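Local coordinates for protein transport protein SECE2 (Mycobacterium tuberculosis, PDB 3ONR) that binds calcium ions at the interfaces between subunits of a hollow, spherical dodecamer and may also sequester other small ligands, at residues 3-14 and 55-66. The protein carries 2 engineered substitutions. Residues are numbered along the deposited sequence; the frame is centred on the assembly and turned at random.
Sequences SVYKVIDIIGTS and TYRIKLEVSFKM
Phe-64 and Lys-6 face each other at a hydrogen-bonded pair of the antiparallel sheet of the dodecin fold, where strand 4-14 borders strand 54-65 and helix 18-32 packs on one side. Reciprocal backbone bonds recur at Ile-8/Val-62, Ile-10/Leu-60 and Gly-12/Ile-58, fixing the register; the tightest, Leu-60 N to Ile-10 O, is 2.7 Å long and nearly straight (N-H...O 173°).

From CB of Phe-64, which points to the face shared with Lys-6, CG lies between the backbone N and the carbonyl carbon (chi1 45°), and this carries the ring toward strand 4-14. CD2 and CE2 pass near Lys-6 O, which sits over one ring face, offset toward the rim. CE2 also meets Ile-8 CG1 at 3.9 Å, in the ring plane, while CE1 lies 3.8 Å from Lys-6 CB and CZ reaches Lys-6 CG. Beyond the segments the ring packs on Val-33 of its own chain and on Leu-72 of a neighbouring subunit. Ile-10 and Leu-60, on the same face, rest on Ala-25 of the helix.

The other face is polar around Asp-9. Its OD1 touches Glu-61 CB at 3.3 Å and lies 4.3 Å from Glu-61 OE2, the two carboxylate planes turned 37° apart. Glu-61 OE1 pairs with Lys-59 of one neighbouring subunit, and Lys-59 NZ with Glu-61 of another; these lysines would probably ease the proximity of the two carboxylates. Glu-61 runs extended, bringing OE1 to 3.3 Å from Val-7 CG1.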
loop_
_atom_site.group_PDB
_atom_site.type_symbol
_atom_site.label_atom_id
_atom_site.label_comp_id
_atom_site.label_asym_id
_atom_site.label_seq_id
_atom_site.Cartn_x
_atom_site.Cartn_y
_atom_site.Cartn_z
ATOM N N SER A 3 15.559 26.936 -1.699
ATOM C CA SER A 3 15.540 25.865 -2.736
ATOM C C SER A 3 14.295 24.959 -2.608
ATOM O O SER A 3 14.089 24.282 -1.618
ATOM C CB SER A 3 16.818 25.012 -2.709
ATOM O OG SER A 3 17.942 25.889 -2.726
ATOM N N VAL A 4 13.494 25.001 -3.643
ATOM C CA VAL A 4 12.338 24.128 -3.800
ATOM C C VAL A 4 12.515 23.267 -5.034
ATOM O O VAL A 4 13.033 23.754 -6.039
ATOM C CB VAL A 4 11.053 25.035 -3.904
ATOM C CG1 VAL A 4 9.825 24.141 -4.196
ATOM C CG2 VAL A 4 10.889 25.800 -2.617
ATOM N N TYR A 5 12.034 22.010 -5.031
ATOM C CA TYR A 5 12.294 21.087 -6.094
ATOM C C TYR A 5 10.982 20.546 -6.685
ATOM O O TYR A 5 9.948 20.521 -5.986
ATOM C CB TYR A 5 13.029 19.882 -5.558
ATOM C CG TYR A 5 14.327 20.273 -4.899
ATOM C CD1 TYR A 5 14.355 20.743 -3.586
ATOM C CD2 TYR A 5 15.554 20.071 -5.589
ATOM C CE1 TYR A 5 15.544 21.134 -3.006
ATOM C CE2 TYR A 5 16.783 20.511 -5.021
ATOM C CZ TYR A 5 16.765 20.979 -3.724
ATOM O OH TYR A 5 17.955 21.384 -3.091
ATOM N N LYS A 6 11.036 20.192 -7.940
ATOM C CA LYS A 6 9.893 19.577 -8.600
ATOM C C LYS A 6 10.162 18.119 -8.761
ATOM O O LYS A 6 11.321 17.708 -8.936
ATOM C CB LYS A 6 9.679 20.238 -9.977
ATOM C CG LYS A 6 8.431 19.642 -10.690
ATOM C CD LYS A 6 8.020 20.562 -11.835
ATOM C CE LYS A 6 7.079 19.849 -12.771
ATOM N NZ LYS A 6 5.731 19.652 -12.246
ATOM N N VAL A 7 9.140 17.303 -8.607
ATOM C CA VAL A 7 9.349 15.830 -8.695
ATOM C C VAL A 7 8.521 15.359 -9.880
ATOM O O VAL A 7 7.271 15.610 -9.910
ATOM C CB VAL A 7 8.733 15.127 -7.402
ATOM C CG1 VAL A 7 8.940 13.548 -7.455
ATOM C CG2 VAL A 7 9.352 15.714 -6.220
ATOM N N ILE A 8 9.135 14.592 -10.785
ATOM C CA ILE A 8 8.242 14.025 -11.785
ATOM C C ILE A 8 8.528 12.542 -12.003
ATOM O O ILE A 8 9.568 12.032 -11.558
ATOM C CB ILE A 8 8.483 14.733 -13.111
ATOM C CG1 ILE A 8 9.941 14.550 -13.480
ATOM C CG2 ILE A 8 8.148 16.181 -13.010
ATOM C CD1 ILE A 8 10.165 14.774 -14.939
ATOM N N ASP A 9 7.596 11.905 -12.692
ATOM C CA ASP A 9 7.670 10.500 -13.028
ATOM C C ASP A 9 7.904 10.406 -14.578
ATOM O O ASP A 9 7.291 11.163 -15.333
ATOM C CB ASP A 9 6.358 9.880 -12.693
ATOM C CG ASP A 9 6.286 9.392 -11.192
ATOM O OD1 ASP A 9 7.249 9.608 -10.414
ATOM O OD2 ASP A 9 5.250 8.784 -10.846
ATOM N N ILE A 10 8.936 9.632 -15.001
ATOM C CA ILE A 10 9.197 9.449 -16.427
ATOM C C ILE A 10 9.273 7.946 -16.697
ATOM O O ILE A 10 9.593 7.167 -15.769
ATOM C CB ILE A 10 10.558 10.068 -16.837
ATOM C CG1 ILE A 10 11.657 9.593 -15.872
ATOM C CG2 ILE A 10 10.473 11.581 -16.753
ATOM C CD1 ILE A 10 13.005 10.027 -16.327
ATOM N N ILE A 11 9.035 7.573 -17.956
ATOM C CA ILE A 11 9.092 6.129 -18.341
ATOM C C ILE A 11 10.122 5.991 -19.415
ATOM O O ILE A 11 10.029 6.698 -20.442
ATOM C CB ILE A 11 7.677 5.635 -18.812
ATOM C CG1 ILE A 11 6.737 5.597 -17.580
ATOM C CG2 ILE A 11 7.842 4.239 -19.518
ATOM C CD1 ILE A 11 5.250 5.291 -18.013
ATOM N N GLY A 12 11.128 5.092 -19.167
ATOM C CA GLY A 12 12.036 4.759 -20.258
ATOM C C GLY A 12 11.596 3.419 -20.874
ATOM O O GLY A 12 10.877 2.610 -20.225
ATOM N N THR A 13 11.973 3.199 -22.127
ATOM C CA THR A 13 11.563 1.895 -22.742
ATOM C C THR A 13 12.802 1.331 -23.488
ATOM O O THR A 13 13.660 2.095 -23.920
ATOM C CB THR A 13 10.396 2.063 -23.768
ATOM O OG1 THR A 13 10.877 2.704 -24.997
ATOM C CG2 THR A 13 9.236 2.894 -23.218
ATOM N N SER A 14 12.809 0.036 -23.769
ATOM C CA SER A 14 14.018 -0.617 -24.353
ATOM C C SER A 14 13.661 -1.978 -24.836
ATOM O O SER A 14 12.989 -2.702 -24.129
ATOM C CB SER A 14 15.053 -0.875 -23.260
ATOM O OG SER A 14 16.277 -1.401 -23.794
ATOM N N THR A 55 8.956 -4.944 -25.354
ATOM C CA THR A 55 9.613 -3.721 -25.032
ATOM C C THR A 55 9.554 -3.720 -23.518
ATOM O O THR A 55 8.463 -3.811 -22.966
ATOM C CB THR A 55 8.839 -2.504 -25.624
ATOM O OG1 THR A 55 8.880 -2.591 -27.039
ATOM C CG2 THR A 55 9.459 -1.198 -25.177
ATOM N N TYR A 56 10.698 -3.580 -22.864
ATOM C CA TYR A 56 10.720 -3.414 -21.381
ATOM C C TYR A 56 10.494 -1.946 -21.028
ATOM O O TYR A 56 11.099 -1.041 -21.644
ATOM C CB TYR A 56 12.081 -3.852 -20.838
ATOM C CG TYR A 56 12.320 -5.289 -21.177
ATOM C CD1 TYR A 56 12.999 -5.652 -22.363
ATOM C CD2 TYR A 56 11.824 -6.295 -20.329
ATOM C CE1 TYR A 56 13.196 -7.016 -22.724
ATOM C CE2 TYR A 56 12.044 -7.679 -20.685
ATOM C CZ TYR A 56 12.712 -7.985 -21.874
ATOM O OH TYR A 56 12.846 -9.329 -22.242
ATOM N N ARG A 57 9.602 -1.683 -20.087
ATOM C CA ARG A 57 9.279 -0.280 -19.793
ATOM C C ARG A 57 9.419 -0.048 -18.275
ATOM O O ARG A 57 9.112 -0.934 -17.462
ATOM C CB ARG A 57 7.839 0.059 -20.197
ATOM C CG ARG A 57 7.515 -0.287 -21.697
ATOM C CD ARG A 57 6.197 0.353 -22.174
ATOM N NE ARG A 57 5.043 -0.174 -21.444
ATOM C CZ ARG A 57 3.771 -0.008 -21.796
ATOM N NH1 ARG A 57 3.473 0.664 -22.926
ATOM N NH2 ARG A 57 2.803 -0.511 -21.002
ATOM N N ILE A 58 9.957 1.111 -17.871
ATOM C CA ILE A 58 10.215 1.315 -16.430
ATOM C C ILE A 58 9.901 2.777 -16.053
ATOM O O ILE A 58 10.305 3.662 -16.786
ATOM C CB ILE A 58 11.639 0.901 -16.030
ATOM C CG1 ILE A 58 11.868 1.033 -14.518
ATOM C CG2 ILE A 58 12.702 1.792 -16.768
ATOM C CD1 ILE A 58 13.144 0.229 -14.092
ATOM N N LYS A 59 9.099 2.948 -14.992
ATOM C CA LYS A 59 8.653 4.285 -14.533
ATOM C C LYS A 59 9.610 4.611 -13.391
ATOM O O LYS A 59 9.753 3.799 -12.409
ATOM C CB LYS A 59 7.183 4.228 -14.024
ATOM C CG LYS A 59 6.723 5.599 -13.522
ATOM C CD LYS A 59 5.216 5.705 -13.564
ATOM C CE LYS A 59 4.556 4.872 -12.538
ATOM N NZ LYS A 59 3.051 5.203 -12.534
ATOM N N LEU A 60 10.219 5.793 -13.500
ATOM C CA LEU A 60 11.198 6.316 -12.560
ATOM C C LEU A 60 10.708 7.655 -11.959
ATOM O O LEU A 60 10.089 8.428 -12.638
ATOM C CB LEU A 60 12.492 6.650 -13.251
ATOM C CG LEU A 60 13.200 5.472 -14.013
ATOM C CD1 LEU A 60 14.410 5.972 -14.706
ATOM C CD2 LEU A 60 13.594 4.379 -12.987
ATOM N N GLU A 61 11.052 7.888 -10.714
ATOM C CA GLU A 61 10.717 9.221 -10.100
ATOM C C GLU A 61 12.064 9.953 -9.912
ATOM O O GLU A 61 13.001 9.385 -9.331
ATOM C CB GLU A 61 10.037 8.975 -8.748
ATOM C CG GLU A 61 9.618 10.240 -8.016
ATOM C CD GLU A 61 9.100 10.010 -6.584
ATOM O OE1 GLU A 61 9.466 10.781 -5.690
ATOM O OE2 GLU A 61 8.296 9.102 -6.320
ATOM N N VAL A 62 12.158 11.198 -10.376
ATOM C CA VAL A 62 13.358 12.018 -10.178
ATOM C C VAL A 62 12.889 13.407 -9.699
ATOM O O VAL A 62 11.744 13.794 -9.943
ATOM C CB VAL A 62 14.190 12.202 -11.534
ATOM C CG1 VAL A 62 14.713 10.814 -11.968
ATOM C CG2 VAL A 62 13.283 12.791 -12.632
ATOM N N SER A 63 13.796 14.144 -9.061
ATOM C CA SER A 63 13.470 15.532 -8.691
ATOM C C SER A 63 14.589 16.470 -9.078
ATOM O O SER A 63 15.731 16.034 -9.279
ATOM C CB SER A 63 13.184 15.612 -7.212
ATOM O OG SER A 63 14.283 15.087 -6.466
ATOM N N PHE A 64 14.296 17.763 -9.157
ATOM C CA PHE A 64 15.308 18.769 -9.548
ATOM C C PHE A 64 14.868 20.105 -9.048
ATOM O O PHE A 64 13.673 20.345 -8.793
ATOM C CB PHE A 64 15.446 18.847 -11.122
ATOM C CG PHE A 64 14.107 18.863 -11.863
ATOM C CD1 PHE A 64 13.455 20.051 -12.138
ATOM C CD2 PHE A 64 13.469 17.695 -12.153
ATOM C CE1 PHE A 64 12.203 20.060 -12.748
ATOM C CE2 PHE A 64 12.223 17.692 -12.792
ATOM C CZ PHE A 64 11.586 18.858 -13.074
ATOM N N LYS A 65 15.842 20.940 -8.818
ATOM C CA LYS A 65 15.561 22.348 -8.369
ATOM C C LYS A 65 14.637 23.093 -9.350
ATOM O O LYS A 65 14.799 22.966 -10.570
ATOM C CB LYS A 65 16.891 23.079 -8.215
ATOM C CG LYS A 65 16.852 24.318 -7.351
ATOM C CD LYS A 65 18.226 24.508 -6.681
ATOM C CE LYS A 65 18.247 25.767 -5.898
ATOM N NZ LYS A 65 19.612 25.896 -5.308
ATOM N N MET A 66 13.657 23.851 -8.824
ATOM C CA MET A 66 12.789 24.721 -9.654
ATOM C C MET A 66 13.549 25.955 -9.972
ATOM O O MET A 66 13.962 26.596 -9.062
ATOM C CB MET A 66 11.594 25.237 -8.857
ATOM C CG MET A 66 10.580 24.161 -8.495
ATOM S SD MET A 66 9.139 24.941 -7.665
ATOM C CE MET A 66 8.227 23.474 -8.055
HETATM O O HOH W 1 14.329 26.746 -6.280
HETATM O O HOH W 2 5.999 8.466 -8.167
HETATM O O HOH W 3 2.878 8.306 -11.114
#